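PDB 2VK9: alpha-toxin from Clostridium novyi, which belongs to the large clostridial toxins and is represented here by its catalytic domain, a GT-A type fold with a helical N-terminal region. Local coordinates for residues Asp176-Ile181 and Ser462-Glu467; Gly290-Leu295 and Leu356-Gly361; Phe132-Ser137 and Asp238-Asn243; Ser81-Leu86 and Asp486-Ile491. All blocks are in the same frame, centred on the assembly; numbering follows the deposited sequence.

In the fold
All four contacts tie together parts far apart in sequence. Contact 3 belongs to the central sheet, where strand 128-133 meets edge strand 237-238. Contacts 1 and 2 both lie within the GT-A type catalytic region but on opposite sides of the chain's centre, their own centres 43 Å apart. Contact 3 comes within about 13 Å of contact 2 and about 15 Å of contact 1, measured between nearest atoms. Its segments alternate along the chain with those of contact 1. Contact 4 spans the most sequence: it joins an N-terminal helix to the end of helix 477-488, with the other three contacts in the intervening chain and centres 31 to 42 Å away.

Contact 1. Residues Asp176-Ile181 and Ser462-Glu467; sequences DRMKLI and SGFKPE
Phe464 of the loop 462-467 is pressed against three residues of helix 173-195: Arg177, Met178 and Ile181, all buried. Ile181 covers one face of the phenyl ring. Its CG2 lies 4.0 Å from the centroid of the Phe464 ring, displaced toward the rim in a CH-pi contact, while Ile181 CD1 touches Phe464 CD1 at 3.5 Å. A chi1 of -72° brings both branches of Ile181 to the ring, CG2 over the face and CD1, at the end of CG1, near the ring's CD1. Met178 comes in at about a right angle, its chain bent at both chi2 and chi3, and its CE meets Phe464 CB at 3.2 Å. Packing thins toward the solvent side at the exposed Lys465, whose CB is 4.0 Å from Met178 CE and whose extended chain leads away from the helix. Arg177 adds the polar element: NH2 gives a hydrogen bond of 3.1 Å to Phe464 O, which lies at the guanidinium edge, 4° out of its plane, and NH1 bonds to Ser152 OG on helix 140-157. The carbonyl O of buried Phe464 is thus paired with a side chain that is probably charged, which fixes the loop to the helix by one directed bond beside the apolar contacts.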
loop_
_atom_site.group_PDB
_atom_site.type_symbol
_atom_site.label_atom_id
_atom_site.label_comp_id
_atom_site.label_asym_id
_atom_site.label_seq_id
_atom_site.Cartn_x
_atom_site.Cartn_y
_atom_site.Cartn_z
ATOM N N ASP A 176 -9.432 -7.495 27.061
ATOM C CA ASP A 176 -8.747 -7.083 28.283
ATOM C C ASP A 176 -7.304 -6.703 28.001
ATOM O O ASP A 176 -6.798 -5.737 28.578
ATOM C CB ASP A 176 -8.815 -8.180 29.360
ATOM C CG ASP A 176 -10.083 -8.093 30.224
ATOM O OD1 ASP A 176 -10.333 -7.025 30.840
ATOM O OD2 ASP A 176 -10.820 -9.103 30.303
ATOM N N ARG A 177 -6.653 -7.457 27.112
ATOM C CA ARG A 177 -5.274 -7.171 26.719
ATOM C C ARG A 177 -5.158 -5.802 26.057
ATOM O O ARG A 177 -4.201 -5.069 26.318
ATOM C CB ARG A 177 -4.715 -8.252 25.793
ATOM C CG ARG A 177 -3.223 -8.114 25.552
ATOM C CD ARG A 177 -2.664 -9.232 24.702
ATOM N NE ARG A 177 -2.999 -9.093 23.286
ATOM C CZ ARG A 177 -2.540 -9.891 22.321
ATOM N NH1 ARG A 177 -1.716 -10.891 22.605
ATOM N NH2 ARG A 177 -2.898 -9.691 21.062
ATOM N N MET A 178 -6.138 -5.459 25.220
ATOM C CA MET A 178 -6.151 -4.181 24.515
ATOM C C MET A 178 -6.267 -2.991 25.460
ATOM O O MET A 178 -5.657 -1.945 25.221
ATOM C CB MET A 178 -7.275 -4.139 23.479
ATOM C CG MET A 178 -7.338 -2.844 22.649
ATOM S SD MET A 178 -5.948 -2.572 21.518
ATOM C CE MET A 178 -5.920 -4.167 20.701
ATOM N N LYS A 179 -7.050 -3.152 26.524
ATOM C CA LYS A 179 -7.218 -2.094 27.523
ATOM C C LYS A 179 -5.858 -1.721 28.095
ATOM O O LYS A 179 -5.593 -0.554 28.375
ATOM C CB LYS A 179 -8.148 -2.541 28.661
ATOM C CG LYS A 179 -9.611 -2.761 28.273
ATOM C CD LYS A 179 -10.470 -2.998 29.524
ATOM C CE LYS A 179 -11.820 -3.668 29.208
ATOM N NZ LYS A 179 -12.437 -4.279 30.434
ATOM N N LEU A 180 -5.004 -2.729 28.248
ATOM C CA LEU A 180 -3.677 -2.556 28.813
ATOM C C LEU A 180 -2.669 -2.069 27.763
ATOM O O LEU A 180 -1.849 -1.182 28.047
ATOM C CB LEU A 180 -3.212 -3.866 29.453
ATOM C CG LEU A 180 -1.978 -3.828 30.358
ATOM C CD1 LEU A 180 -2.250 -3.016 31.616
ATOM C CD2 LEU A 180 -1.521 -5.239 30.705
ATOM N N ILE A 181 -2.729 -2.653 26.562
ATOM C CA ILE A 181 -1.937 -2.183 25.416
ATOM C C ILE A 181 -2.184 -0.698 25.155
ATOM O O ILE A 181 -1.244 0.046 24.890
ATOM C CB ILE A 181 -2.199 -3.016 24.140
ATOM C CG1 ILE A 181 -1.561 -4.400 24.280
ATOM C CG2 ILE A 181 -1.643 -2.312 22.906
ATOM C CD1 ILE A 181 -1.913 -5.378 23.171
ATOM N N SER A 462 -5.600 -2.117 15.588
ATOM C CA SER A 462 -5.145 -2.868 14.418
ATOM C C SER A 462 -3.770 -3.458 14.663
ATOM O O SER A 462 -2.850 -2.754 15.078
ATOM C CB SER A 462 -5.134 -1.987 13.168
ATOM O OG SER A 462 -4.769 -2.741 12.022
ATOM N N GLY A 463 -3.647 -4.758 14.420
ATOM C CA GLY A 463 -2.411 -5.475 14.693
ATOM C C GLY A 463 -2.306 -5.947 16.129
ATOM O O GLY A 463 -1.427 -6.733 16.462
ATOM N N PHE A 464 -3.193 -5.466 16.991
ATOM C CA PHE A 464 -3.220 -5.912 18.378
ATOM C C PHE A 464 -4.495 -6.699 18.692
ATOM O O PHE A 464 -4.500 -7.551 19.585
ATOM C CB PHE A 464 -3.061 -4.728 19.329
ATOM C CG PHE A 464 -1.709 -4.086 19.276
ATOM C CD1 PHE A 464 -0.660 -4.578 20.051
ATOM C CD2 PHE A 464 -1.478 -2.983 18.454
ATOM C CE1 PHE A 464 0.601 -3.986 20.006
ATOM C CE2 PHE A 464 -0.217 -2.389 18.399
ATOM C CZ PHE A 464 0.821 -2.889 19.182
ATOM N N LYS A 465 -5.574 -6.394 17.964
ATOM C CA LYS A 465 -6.797 -7.198 18.000
ATOM C C LYS A 465 -6.869 -8.112 16.750
ATOM O O LYS A 465 -6.704 -7.636 15.625
ATOM C CB LYS A 465 -8.045 -6.312 18.149
ATOM C CG LYS A 465 -9.294 -7.136 18.469
ATOM C CD LYS A 465 -10.578 -6.354 18.705
ATOM C CE LYS A 465 -11.759 -7.349 18.752
ATOM N NZ LYS A 465 -13.098 -6.689 18.772
ATOM N N PRO A 466 -7.134 -9.422 16.954
ATOM C CA PRO A 466 -6.841 -10.512 16.013
ATOM C C PRO A 466 -7.248 -10.323 14.552
ATOM O O PRO A 466 -6.482 -10.722 13.662
ATOM C CB PRO A 466 -7.596 -11.710 16.616
ATOM C CG PRO A 466 -8.549 -11.117 17.595
ATOM C CD PRO A 466 -7.803 -9.957 18.149
ATOM N N GLU A 467 -8.422 -9.746 14.292
ATOM C CA GLU A 467 -8.875 -9.608 12.896
ATOM C C GLU A 467 -9.266 -8.181 12.504
ATOM O O GLU A 467 -10.223 -7.966 11.760
ATOM C CB GLU A 467 -9.995 -10.612 12.571
ATOM C CG GLU A 467 -10.012 -11.054 11.096
ATOM C CD GLU A 467 -11.013 -12.172 10.809
ATOM O OE1 GLU A 467 -10.899 -13.263 11.424
ATOM O OE2 GLU A 467 -11.906 -11.960 9.955
#

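Contact 2. Residues Gly290-Leu295 and Leu356-Gly361; sequences GVNLSL and LILPLG
Gly290 and Asn292 grip the backbone of Leu356 and Leu358 with two matching hydrogen bonds. Leu358 N donates to Gly290 O at 2.7 Å, almost straight at the hydrogen (172°), and Asn292 N donates to Leu356 O, also at 2.7 Å. The oxygen of Leu356 has a further, softer partner in Val291 CA, 3.5 Å away, a CA-H...O contact. Between the two bonds Val291 faces Ile357 in a single isolated beta bridge; the chains run in opposite senses there, pinning the loop after strand 280-283 to the one that leads from helix 353-356 toward strand 371-376, all within the GT-A type region. Just past the bridge Asn292 is the centre of an inverse gamma turn, in which Leu293 N reaches Val291 O in a weak bond. Asn292 ND2 also finds a weak acceptor, the carbonyl of Asp355. Side chains close the bridge from both flanks: Leu358 CD1 packs on Asn292 CB at 3.5 Å, and Val291 CG1 meets Ile357 CD1 at 3.8 Å, where Phe315 and Ile318 of helix 307-321 join them. Farther along, Leu360 N is taken by Asn124 OD1 and Gly361 O by the hydroxyl of Tyr127.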
loop_
_atom_site.group_PDB
_atom_site.type_symbol
_atom_site.label_atom_id
_atom_site.label_comp_id
_atom_site.label_asym_id
_atom_site.label_seq_id
_atom_site.Cartn_x
_atom_site.Cartn_y
_atom_site.Cartn_z
ATOM N N GLY A 290 11.077 -10.100 -12.739
ATOM C CA GLY A 290 10.110 -10.862 -13.524
ATOM C C GLY A 290 10.689 -12.080 -14.213
ATOM O O GLY A 290 11.760 -12.010 -14.814
ATOM N N VAL A 291 9.982 -13.202 -14.108
ATOM C CA VAL A 291 10.390 -14.442 -14.772
ATOM C C VAL A 291 9.582 -14.669 -16.043
ATOM O O VAL A 291 8.379 -14.391 -16.096
ATOM C CB VAL A 291 10.291 -15.695 -13.851
ATOM C CG1 VAL A 291 11.051 -15.486 -12.542
ATOM C CG2 VAL A 291 8.857 -16.035 -13.559
ATOM N N ASN A 292 10.261 -15.181 -17.061
ATOM C CA ASN A 292 9.647 -15.481 -18.342
ATOM C C ASN A 292 8.826 -16.781 -18.308
ATOM O O ASN A 292 9.240 -17.796 -18.872
ATOM C CB ASN A 292 10.750 -15.585 -19.389
ATOM C CG ASN A 292 10.269 -15.265 -20.772
ATOM O OD1 ASN A 292 9.151 -15.618 -21.157
ATOM N ND2 ASN A 292 11.115 -14.592 -21.542
ATOM N N LEU A 293 7.664 -16.748 -17.656
ATOM C CA LEU A 293 6.832 -17.943 -17.488
ATOM C C LEU A 293 6.275 -18.539 -18.788
ATOM O O LEU A 293 5.986 -19.739 -18.842
ATOM C CB LEU A 293 5.690 -17.682 -16.504
ATOM C CG LEU A 293 6.046 -17.621 -15.013
ATOM C CD1 LEU A 293 4.835 -17.232 -14.178
ATOM C CD2 LEU A 293 6.672 -18.923 -14.500
ATOM N N SER A 294 6.130 -17.709 -19.825
ATOM C CA SER A 294 5.678 -18.180 -21.137
ATOM C C SER A 294 6.444 -19.405 -21.625
ATOM O O SER A 294 5.840 -20.384 -22.064
ATOM C CB SER A 294 5.777 -17.067 -22.178
ATOM O OG SER A 294 4.597 -16.291 -22.173
ATOM N N LEU A 295 7.770 -19.357 -21.533
ATOM C CA LEU A 295 8.616 -20.421 -22.065
ATOM C C LEU A 295 8.236 -21.805 -21.535
ATOM O O LEU A 295 8.495 -22.821 -22.179
ATOM C CB LEU A 295 10.095 -20.107 -21.801
ATOM C CG LEU A 295 10.625 -18.774 -22.354
ATOM C CD1 LEU A 295 12.009 -18.464 -21.800
ATOM C CD2 LEU A 295 10.645 -18.767 -23.876
ATOM N N LEU A 356 15.485 -16.207 -19.247
ATOM C CA LEU A 356 14.601 -16.688 -18.187
ATOM C C LEU A 356 14.138 -15.590 -17.242
ATOM O O LEU A 356 12.960 -15.520 -16.894
ATOM C CB LEU A 356 15.304 -17.780 -17.386
ATOM C CG LEU A 356 15.511 -19.121 -18.084
ATOM C CD1 LEU A 356 16.695 -19.846 -17.478
ATOM C CD2 LEU A 356 14.252 -19.955 -17.986
ATOM N N ILE A 357 15.080 -14.752 -16.816
ATOM C CA ILE A 357 14.794 -13.639 -15.918
ATOM C C ILE A 357 14.809 -12.346 -16.721
ATOM O O ILE A 357 15.747 -12.086 -17.471
ATOM C CB ILE A 357 15.833 -13.532 -14.762
ATOM C CG1 ILE A 357 16.014 -14.868 -14.024
ATOM C CG2 ILE A 357 15.461 -12.415 -13.792
ATOM C CD1 ILE A 357 14.757 -15.429 -13.388
ATOM N N LEU A 358 13.766 -11.543 -16.553
ATOM C CA LEU A 358 13.611 -10.306 -17.307
ATOM C C LEU A 358 14.191 -9.089 -16.552
ATOM O O LEU A 358 14.007 -8.967 -15.335
ATOM C CB LEU A 358 12.132 -10.098 -17.664
ATOM C CG LEU A 358 11.603 -10.806 -18.926
ATOM C CD1 LEU A 358 11.777 -12.311 -18.899
ATOM C CD2 LEU A 358 10.141 -10.483 -19.176
ATOM N N PRO A 359 14.934 -8.212 -17.263
ATOM C CA PRO A 359 15.373 -6.947 -16.678
ATOM C C PRO A 359 14.250 -5.925 -16.713
ATOM O O PRO A 359 13.343 -6.053 -17.527
ATOM C CB PRO A 359 16.499 -6.511 -17.615
ATOM C CG PRO A 359 16.135 -7.084 -18.922
ATOM C CD PRO A 359 15.430 -8.382 -18.642
ATOM N N LEU A 360 14.306 -4.916 -15.849
ATOM C CA LEU A 360 13.271 -3.876 -15.841
ATOM C C LEU A 360 13.258 -3.073 -17.138
ATOM O O LEU A 360 12.192 -2.747 -17.658
ATOM C CB LEU A 360 13.436 -2.937 -14.649
ATOM C CG LEU A 360 12.952 -3.420 -13.291
ATOM C CD1 LEU A 360 13.483 -2.517 -12.196
ATOM C CD2 LEU A 360 11.450 -3.458 -13.273
ATOM N N GLY A 361 14.452 -2.767 -17.641
ATOM C CA GLY A 361 14.625 -1.960 -18.840
ATOM C C GLY A 361 14.081 -0.551 -18.719
ATOM O O GLY A 361 14.029 0.025 -17.624
#

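Contact 3. Residues Phe132-Ser137 and Asp238-Asn243; sequences FYDKNS and DINTEN
Asp238 lies beside Tyr133 in a parallel bridge and sends its side chain over to Lys135. Its CB starts 4.1 Å from Tyr133 CE1 on the face shared by the two residues. With CG anti to the backbone N (chi1 179°), the carboxylate then swings across the chain at Lys135, where CG and both oxygens lie against CB of that residue. OD1 is the oxygen that accepts hydrogen bonds: Lys135 N donates to Asp238 OD1 at 3.1 Å, from above the carboxylate plane, 55° out of it, and Asn240 N adds a weak bond to the same atom. OD2 lies 3.7 Å from Lys135 CD and holds no ion pair with that lysine's amine. Beside this carboxylate Ile239 N bonds to Tyr133 O at 3.0 Å, and Ile239 CG2 rests on Phe132 CD2 at 3.8 Å. Asp134 OD1 accepts from Asn136 N, an Asx turn set in the type I beta turn from Asp134 to Ser137; it lies 4.5 Å from Asp238 OD1, with the Asn240 amide close to both. The bridge adds short edge strand 237-238 to strand 128-133, whose other neighbour is strand 99-103, while helix 217-234 receives the Tyr133 hydroxyl through Asn228 and helix 247-259 binds Asp134 OD2 through Tyr253.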
loop_
_atom_site.group_PDB
_atom_site.type_symbol
_atom_site.label_atom_id
_atom_site.label_comp_id
_atom_site.label_asym_id
_atom_site.label_seq_id
_atom_site.Cartn_x
_atom_site.Cartn_y
_atom_site.Cartn_z
ATOM N N PHE A 132 16.341 1.559 1.756
ATOM C CA PHE A 132 16.178 2.613 2.723
ATOM C C PHE A 132 15.863 2.017 4.063
ATOM O O PHE A 132 15.092 1.075 4.155
ATOM C CB PHE A 132 15.069 3.558 2.277
ATOM C CG PHE A 132 15.463 4.431 1.124
ATOM C CD1 PHE A 132 15.168 4.057 -0.179
ATOM C CD2 PHE A 132 16.148 5.620 1.342
ATOM C CE1 PHE A 132 15.544 4.866 -1.254
ATOM C CE2 PHE A 132 16.527 6.432 0.273
ATOM C CZ PHE A 132 16.226 6.058 -1.022
ATOM N N TYR A 133 16.489 2.552 5.100
ATOM C CA TYR A 133 16.191 2.142 6.453
ATOM C C TYR A 133 16.299 3.327 7.404
ATOM O O TYR A 133 16.776 4.398 7.026
ATOM C CB TYR A 133 17.118 1.014 6.873
ATOM C CG TYR A 133 18.468 1.439 7.409
ATOM C CD1 TYR A 133 19.407 2.063 6.588
ATOM C CD2 TYR A 133 18.820 1.174 8.735
ATOM C CE1 TYR A 133 20.651 2.421 7.069
ATOM C CE2 TYR A 133 20.065 1.525 9.235
ATOM C CZ TYR A 133 20.981 2.152 8.395
ATOM O OH TYR A 133 22.223 2.513 8.885
ATOM N N ASP A 134 15.839 3.133 8.630
ATOM C CA ASP A 134 15.855 4.187 9.614
ATOM C C ASP A 134 16.785 3.798 10.762
ATOM O O ASP A 134 16.403 3.065 11.699
ATOM C CB ASP A 134 14.439 4.469 10.103
ATOM C CG ASP A 134 14.366 5.673 11.003
ATOM O OD1 ASP A 134 15.394 6.058 11.595
ATOM O OD2 ASP A 134 13.268 6.244 11.127
ATOM N N LYS A 135 18.011 4.307 10.663
ATOM C CA LYS A 135 19.085 4.048 11.613
ATOM C C LYS A 135 18.651 4.383 13.029
ATOM O O LYS A 135 19.057 3.726 13.989
ATOM C CB LYS A 135 20.304 4.890 11.233
ATOM C CG LYS A 135 21.536 4.636 12.051
ATOM C CD LYS A 135 22.598 5.666 11.758
ATOM C CE LYS A 135 23.954 5.160 12.227
ATOM N NZ LYS A 135 24.891 6.266 12.581
ATOM N N ASN A 136 17.811 5.403 13.150
ATOM C CA ASN A 136 17.411 5.893 14.457
ATOM C C ASN A 136 16.299 5.093 15.101
ATOM O O ASN A 136 16.017 5.267 16.291
ATOM C CB ASN A 136 17.041 7.372 14.389
ATOM C CG ASN A 136 18.259 8.279 14.357
ATOM O OD1 ASN A 136 18.119 9.491 14.336
ATOM N ND2 ASN A 136 19.456 7.698 14.366
ATOM N N SER A 137 15.673 4.209 14.326
ATOM C CA SER A 137 14.548 3.441 14.826
ATOM C C SER A 137 14.674 1.998 14.355
ATOM O O SER A 137 14.087 1.596 13.332
ATOM C CB SER A 137 13.232 4.078 14.387
ATOM O OG SER A 137 12.914 3.702 13.066
ATOM N N ASP A 238 20.458 5.600 5.001
ATOM C CA ASP A 238 19.698 6.039 6.160
ATOM C C ASP A 238 18.797 7.205 5.764
ATOM O O ASP A 238 19.251 8.136 5.098
ATOM C CB ASP A 238 20.673 6.475 7.247
ATOM C CG ASP A 238 19.985 6.971 8.506
ATOM O OD1 ASP A 238 18.802 6.634 8.749
ATOM O OD2 ASP A 238 20.665 7.694 9.272
ATOM N N ILE A 239 17.529 7.152 6.174
ATOM C CA ILE A 239 16.551 8.185 5.800
ATOM C C ILE A 239 16.685 9.477 6.612
ATOM O O ILE A 239 16.370 10.553 6.113
ATOM C CB ILE A 239 15.086 7.658 5.789
ATOM C CG1 ILE A 239 14.645 7.139 7.160
ATOM C CG2 ILE A 239 14.925 6.557 4.768
ATOM C CD1 ILE A 239 13.746 8.064 7.913
ATOM N N ASN A 240 17.167 9.366 7.851
ATOM C CA ASN A 240 17.406 10.525 8.724
ATOM C C ASN A 240 18.354 11.556 8.124
ATOM O O ASN A 240 18.376 12.716 8.531
ATOM C CB ASN A 240 18.001 10.071 10.055
ATOM C CG ASN A 240 17.079 9.169 10.822
ATOM O OD1 ASN A 240 17.203 7.955 10.750
ATOM N ND2 ASN A 240 16.140 9.751 11.556
ATOM N N THR A 241 19.140 11.109 7.154
ATOM C CA THR A 241 20.266 11.867 6.651
ATOM C C THR A 241 20.002 12.398 5.232
ATOM O O THR A 241 20.889 12.940 4.569
ATOM C CB THR A 241 21.563 11.018 6.774
ATOM O OG1 THR A 241 22.689 11.887 6.905
ATOM C CG2 THR A 241 21.756 10.070 5.587
ATOM N N GLU A 242 18.757 12.231 4.791
ATOM C CA GLU A 242 18.261 12.788 3.532
ATOM C C GLU A 242 16.953 13.507 3.837
ATOM O O GLU A 242 16.267 13.171 4.799
ATOM C CB GLU A 242 17.972 11.685 2.504
ATOM C CG GLU A 242 18.757 10.393 2.666
ATOM C CD GLU A 242 20.138 10.475 2.051
ATOM O OE1 GLU A 242 20.216 10.682 0.813
ATOM O OE2 GLU A 242 21.140 10.324 2.799
ATOM N N ASN A 243 16.585 14.481 3.020
ATOM C CA ASN A 243 15.288 15.108 3.193
ATOM C C ASN A 243 14.230 14.351 2.433
ATOM O O ASN A 243 13.805 14.760 1.355
ATOM C CB ASN A 243 15.327 16.578 2.811
ATOM C CG ASN A 243 15.751 17.425 3.959
ATOM O OD1 ASN A 243 14.936 17.758 4.823
ATOM N ND2 ASN A 243 17.047 17.743 4.021
#

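Contact 4. Residues Ser81-Leu86 and Asp486-Ile491; sequences SELREL and DTYHFI
Leu83 of helix 69-90 reaches in between Tyr488, the last residue of helix 477-488, and Phe490 in the turn just after it. Leu83 buries the most surface here, and nearly all of the touching is done by one methyl. CD1 lies 3.1 Å from Tyr488 O and 3.4 Å from Phe490 CZ, and Tyr488 CD1 is a little farther off at 4.2 Å. The leucine chain is extended, with CG anti to the backbone N (chi1 -151°) and chi2 near 180°, which carries this methyl straight out from the helix. Phe490 comes from the opposite direction, and its CZ and CE2 atoms lie against CD1 and CG of the leucine.

The turn behind Phe490 explains its position. Ile491 N bonds to Asp486 O and Phe490 N, weakly, to Thr487 O, while Phe490 takes left-handed backbone angles (phi 58°): this fits a Schellman motif closing helix 477-488. The turn lets the chain reverse and brings the ring beside Leu49 and Tyr46 of helix 42-62 in the N-terminal helical region.

Tyr488, which buries the next largest share, serves Arg84 rather than Leu83 with its outer part. Arg84 CG lies in the ring plane at the tyrosine's edge, 3.9 Å from Tyr488 CE1, and Arg84 CD follows at 3.7 Å from Tyr488 OH. It is the aliphatic part of the arginine that touches, its chain bent at chi3. The ring of Tyr488 also meets that of Tyr80, one turn before Arg84 on helix 69-90, and both Arg84 and Tyr488 touch Ile505.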
loop_
_atom_site.group_PDB
_atom_site.type_symbol
_atom_site.label_atom_id
_atom_site.label_comp_id
_atom_site.label_asym_id
_atom_site.label_seq_id
_atom_site.Cartn_x
_atom_site.Cartn_y
_atom_site.Cartn_z
ATOM N N SER A 81 -12.818 8.042 -22.168
ATOM C CA SER A 81 -12.199 7.415 -23.329
ATOM C C SER A 81 -11.142 8.323 -23.915
ATOM O O SER A 81 -10.168 7.852 -24.494
ATOM C CB SER A 81 -13.247 7.084 -24.389
ATOM O OG SER A 81 -14.000 5.951 -23.990
ATOM N N GLU A 82 -11.344 9.625 -23.762
ATOM C CA GLU A 82 -10.387 10.599 -24.235
ATOM C C GLU A 82 -9.204 10.645 -23.280
ATOM O O GLU A 82 -8.070 10.828 -23.710
ATOM C CB GLU A 82 -11.040 11.975 -24.377
ATOM C CG GLU A 82 -10.130 13.050 -24.963
ATOM C CD GLU A 82 -9.933 12.938 -26.475
ATOM O OE1 GLU A 82 -10.449 11.980 -27.109
ATOM O OE2 GLU A 82 -9.260 13.834 -27.037
ATOM N N LEU A 83 -9.477 10.469 -21.988
ATOM C CA LEU A 83 -8.424 10.400 -20.977
ATOM C C LEU A 83 -7.548 9.188 -21.267
ATOM O O LEU A 83 -6.327 9.299 -21.297
ATOM C CB LEU A 83 -9.029 10.301 -19.578
ATOM C CG LEU A 83 -8.279 10.864 -18.368
ATOM C CD1 LEU A 83 -9.131 10.720 -17.145
ATOM C CD2 LEU A 83 -6.998 10.155 -18.115
ATOM N N ARG A 84 -8.197 8.049 -21.503
ATOM C CA ARG A 84 -7.536 6.809 -21.899
ATOM C C ARG A 84 -6.612 6.967 -23.101
ATOM O O ARG A 84 -5.514 6.414 -23.103
ATOM C CB ARG A 84 -8.568 5.718 -22.179
ATOM C CG ARG A 84 -9.070 5.055 -20.927
ATOM C CD ARG A 84 -10.210 4.091 -21.188
ATOM N NE ARG A 84 -9.763 2.813 -21.743
ATOM C CZ ARG A 84 -10.590 1.834 -22.121
ATOM N NH1 ARG A 84 -11.915 1.987 -21.995
ATOM N NH2 ARG A 84 -10.106 0.699 -22.628
ATOM N N GLU A 85 -7.053 7.712 -24.115
ATOM C CA GLU A 85 -6.233 7.956 -25.298
ATOM C C GLU A 85 -5.065 8.876 -24.985
ATOM O O GLU A 85 -3.967 8.693 -25.499
ATOM C CB GLU A 85 -7.066 8.542 -26.443
ATOM C CG GLU A 85 -7.870 7.509 -27.245
ATOM C CD GLU A 85 -7.007 6.393 -27.857
ATOM O OE1 GLU A 85 -5.988 6.708 -28.531
ATOM O OE2 GLU A 85 -7.362 5.198 -27.662
ATOM N N LEU A 86 -5.312 9.860 -24.131
ATOM C CA LEU A 86 -4.287 10.824 -23.768
ATOM C C LEU A 86 -3.171 10.147 -22.986
ATOM O O LEU A 86 -1.998 10.429 -23.211
ATOM C CB LEU A 86 -4.880 11.980 -22.956
ATOM C CG LEU A 86 -3.909 13.136 -22.658
ATOM C CD1 LEU A 86 -3.448 13.830 -23.949
ATOM C CD2 LEU A 86 -4.527 14.140 -21.687
ATOM N N ASP A 486 -9.507 9.229 -8.416
ATOM C CA ASP A 486 -9.351 10.684 -8.476
ATOM C C ASP A 486 -8.942 11.121 -9.881
ATOM O O ASP A 486 -9.560 11.996 -10.476
ATOM C CB ASP A 486 -8.235 11.149 -7.509
ATOM C CG ASP A 486 -8.712 11.404 -6.077
ATOM O OD1 ASP A 486 -9.923 11.268 -5.787
ATOM O OD2 ASP A 486 -7.847 11.770 -5.231
ATOM N N THR A 487 -7.882 10.507 -10.395
ATOM C CA THR A 487 -7.278 10.921 -11.645
ATOM C C THR A 487 -8.219 10.659 -12.820
ATOM O O THR A 487 -8.458 11.543 -13.645
ATOM C CB THR A 487 -5.917 10.207 -11.872
ATOM O OG1 THR A 487 -5.020 10.527 -10.803
ATOM C CG2 THR A 487 -5.282 10.635 -13.187
ATOM N N TYR A 488 -8.763 9.452 -12.867
ATOM C CA TYR A 488 -9.536 8.997 -14.007
ATOM C C TYR A 488 -10.905 9.677 -14.111
ATOM O O TYR A 488 -11.423 9.872 -15.216
ATOM C CB TYR A 488 -9.662 7.474 -13.958
ATOM C CG TYR A 488 -10.368 6.828 -15.132
ATOM C CD1 TYR A 488 -9.733 6.665 -16.368
ATOM C CD2 TYR A 488 -11.670 6.347 -14.993
ATOM C CE1 TYR A 488 -10.394 6.052 -17.440
ATOM C CE2 TYR A 488 -12.333 5.737 -16.049
ATOM C CZ TYR A 488 -11.694 5.588 -17.263
ATOM O OH TYR A 488 -12.386 4.978 -18.286
ATOM N N HIS A 489 -11.475 10.045 -12.964
ATOM C CA HIS A 489 -12.791 10.682 -12.919
ATOM C C HIS A 489 -12.729 12.190 -12.676
ATOM O O HIS A 489 -13.751 12.809 -12.360
ATOM C CB HIS A 489 -13.706 10.011 -11.879
ATOM C CG HIS A 489 -14.250 8.680 -12.310
ATOM N ND1 HIS A 489 -14.614 7.700 -11.411
ATOM C CD2 HIS A 489 -14.478 8.161 -13.542
ATOM C CE1 HIS A 489 -15.047 6.639 -12.069
ATOM N NE2 HIS A 489 -14.976 6.893 -13.364
ATOM N N PHE A 490 -11.543 12.775 -12.821
ATOM C CA PHE A 490 -11.359 14.224 -12.708
ATOM C C PHE A 490 -11.802 14.844 -11.381
ATOM O O PHE A 490 -12.217 15.998 -11.346
ATOM C CB PHE A 490 -12.073 14.942 -13.847
ATOM C CG PHE A 490 -11.786 14.374 -15.191
ATOM C CD1 PHE A 490 -12.698 13.536 -15.809
ATOM C CD2 PHE A 490 -10.605 14.690 -15.854
ATOM C CE1 PHE A 490 -12.440 13.012 -17.065
ATOM C CE2 PHE A 490 -10.337 14.163 -17.108
ATOM C CZ PHE A 490 -11.259 13.325 -17.717
ATOM N N ILE A 491 -11.710 14.083 -10.295
ATOM C CA ILE A 491 -12.075 14.586 -8.974
ATOM C C ILE A 491 -10.872 14.548 -8.021
ATOM O O ILE A 491 -9.742 14.309 -8.455
ATOM C CB ILE A 491 -13.303 13.836 -8.402
ATOM C CG1 ILE A 491 -13.027 12.326 -8.298
ATOM C CG2 ILE A 491 -14.541 14.137 -9.268
ATOM C CD1 ILE A 491 -14.257 11.451 -8.041
#